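Local coordinates for protein Ca(2+)/H(+) antiporter ChaA (Bacillus subtilis subsp. subtilis, PDB 4KJR) that extrudes calcium across the cell membrane in exchange for external protons, working as a homotrimer that does not transport sodium or potassium, at residues S107-G112 against E333-L338. The protein carries 2 engineered substitutions. Numbering follows the deposited sequence.
Sequences SFFVGG and EGATLL
E333 meets the ring of F108 through its aliphatic part: CG of E333 lies 4.0 Å from CD1 of F108, and a bend at chi2 (83°) then leads the carboxylate away from residues 107-112, so the aromatic carbon packs on methylene and not on charge. One residue on, G334 illustrates how a glycine lets two helices approach closely. Its CA comes within 4.1 Å of the CA of F109, and the same glycine carbon is 3.9 Å from CB of F108 and 3.8 Å from CB of F109. The rings of the two phenylalanines spread to either side of the glycine: as neighbours on the helix they leave it in different directions, and their first torsions carry the rings further apart, F109 with CG anti to its own backbone N (chi1 -177°), F108 with CG anti to the carbonyl carbon (chi1 -69°). On the F109 side A335 follows, with its CB 4.0 Å from CE1 of F109 and its backbone N close to CD1 of that ring; beyond, A335 also packs on L169 of a second subunit. L337 returns to the F108 side, where its CD1 approaches CD1 of F108 at 4.2 Å, and I323 of helix 307-324 touches both of these side chains. L338 completes the turn by crossing the side chain of F109 at about a right angle, its CD1 lying 3.8 Å from CB of F109. Thus the end of helix 85-110, just before the chain leaves helical geometry at G111, is joined to the start of helix 333-350, linking the two sodium/calcium exchanger sequence regions. No hydrogen bond spans the segments; the chemistry implies van der Waals contact between largely apolar groups, buried at F108 and L337 and more open at F109, its closeness consistent with the absence of a side chain at G334.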
loop_
_atom_site.group_PDB
_atom_site.type_symbol
_atom_site.label_atom_id
_atom_site.label_comp_id
_atom_site.label_asym_id
_atom_site.label_seq_id
_atom_site.Cartn_x
_atom_site.Cartn_y
_atom_site.Cartn_z
ATOM N N SER A 107 -7.902 -1.805 -23.481
ATOM C CA SER A 107 -8.211 -0.491 -24.039
ATOM C C SER A 107 -6.947 0.326 -24.287
ATOM O O SER A 107 -6.698 0.734 -25.418
ATOM C CB SER A 107 -9.164 0.281 -23.133
ATOM O OG SER A 107 -10.432 -0.332 -23.104
ATOM N N PHE A 108 -6.155 0.550 -23.238
ATOM C CA PHE A 108 -4.915 1.332 -23.334
ATOM C C PHE A 108 -3.989 0.783 -24.418
ATOM O O PHE A 108 -3.433 1.543 -25.206
ATOM C CB PHE A 108 -4.157 1.331 -22.000
ATOM C CG PHE A 108 -4.826 2.108 -20.895
ATOM C CD1 PHE A 108 -4.083 2.517 -19.791
ATOM C CD2 PHE A 108 -6.181 2.433 -20.943
ATOM C CE1 PHE A 108 -4.677 3.223 -18.756
ATOM C CE2 PHE A 108 -6.778 3.141 -19.912
ATOM C CZ PHE A 108 -6.024 3.537 -18.818
ATOM N N PHE A 109 -3.837 -0.538 -24.450
ATOM C CA PHE A 109 -2.895 -1.181 -25.354
ATOM C C PHE A 109 -3.327 -1.138 -26.815
ATOM O O PHE A 109 -2.532 -0.772 -27.682
ATOM C CB PHE A 109 -2.630 -2.628 -24.936
ATOM C CG PHE A 109 -1.605 -3.322 -25.789
ATOM C CD1 PHE A 109 -0.254 -3.017 -25.654
ATOM C CD2 PHE A 109 -1.988 -4.275 -26.730
ATOM C CE1 PHE A 109 0.696 -3.647 -26.439
ATOM C CE2 PHE A 109 -1.042 -4.914 -27.517
ATOM C CZ PHE A 109 0.302 -4.600 -27.370
ATOM N N VAL A 110 -4.576 -1.519 -27.080
ATOM C CA VAL A 110 -5.092 -1.614 -28.444
ATOM C C VAL A 110 -5.041 -0.238 -29.109
ATOM O O VAL A 110 -4.508 -0.099 -30.210
ATOM C CB VAL A 110 -6.513 -2.233 -28.480
ATOM C CG1 VAL A 110 -7.553 -1.250 -29.004
ATOM C CG2 VAL A 110 -6.514 -3.516 -29.296
ATOM N N GLY A 111 -5.560 0.775 -28.414
ATOM C CA GLY A 111 -5.518 2.152 -28.893
ATOM C C GLY A 111 -4.202 2.832 -28.582
ATOM O O GLY A 111 -4.176 4.002 -28.193
ATOM N N GLY A 112 -3.110 2.089 -28.748
ATOM C CA GLY A 112 -1.765 2.620 -28.589
ATOM C C GLY A 112 -1.116 2.842 -29.939
ATOM O O GLY A 112 0.108 2.803 -30.054
ATOM N N GLU A 333 1.585 1.199 -21.917
ATOM C CA GLU A 333 0.806 1.486 -20.719
ATOM C C GLU A 333 -0.091 0.286 -20.455
ATOM O O GLU A 333 -0.287 -0.117 -19.310
ATOM C CB GLU A 333 -0.064 2.719 -20.944
ATOM C CG GLU A 333 -0.217 3.632 -19.740
ATOM C CD GLU A 333 0.943 4.597 -19.588
ATOM O OE1 GLU A 333 2.043 4.148 -19.206
ATOM O OE2 GLU A 333 0.752 5.804 -19.841
ATOM N N GLY A 334 -0.624 -0.278 -21.537
ATOM C CA GLY A 334 -1.480 -1.450 -21.475
ATOM C C GLY A 334 -0.687 -2.724 -21.304
ATOM O O GLY A 334 -1.082 -3.608 -20.535
ATOM N N ALA A 335 0.432 -2.819 -22.025
ATOM C CA ALA A 335 1.286 -4.008 -21.985
ATOM C C ALA A 335 1.718 -4.326 -20.561
ATOM O O ALA A 335 1.667 -5.482 -20.133
ATOM C CB ALA A 335 2.498 -3.838 -22.888
ATOM N N THR A 336 2.127 -3.288 -19.834
ATOM C CA THR A 336 2.471 -3.416 -18.427
ATOM C C THR A 336 1.283 -4.024 -17.691
ATOM O O THR A 336 1.423 -5.025 -16.990
ATOM C CB THR A 336 2.829 -2.056 -17.799
ATOM O OG1 THR A 336 3.054 -1.087 -18.827
ATOM C CG2 THR A 336 4.080 -2.176 -16.958
ATOM N N LEU A 337 0.103 -3.442 -17.899
ATOM C CA LEU A 337 -1.116 -3.911 -17.240
ATOM C C LEU A 337 -1.442 -5.353 -17.600
ATOM O O LEU A 337 -1.547 -6.193 -16.714
ATOM C CB LEU A 337 -2.309 -2.998 -17.545
ATOM C CG LEU A 337 -2.345 -1.567 -16.996
ATOM C CD1 LEU A 337 -3.645 -0.893 -17.408
ATOM C CD2 LEU A 337 -2.188 -1.524 -15.483
ATOM N N LEU A 338 -1.568 -5.639 -18.895
ATOM C CA LEU A 338 -1.944 -6.978 -19.371
ATOM C C LEU A 338 -1.033 -8.066 -18.818
ATOM O O LEU A 338 -1.487 -9.164 -18.462
ATOM C CB LEU A 338 -1.943 -7.017 -20.897
ATOM C CG LEU A 338 -3.110 -6.282 -21.559
ATOM C CD1 LEU A 338 -2.704 -5.803 -22.938
ATOM C CD2 LEU A 338 -4.359 -7.151 -21.632
#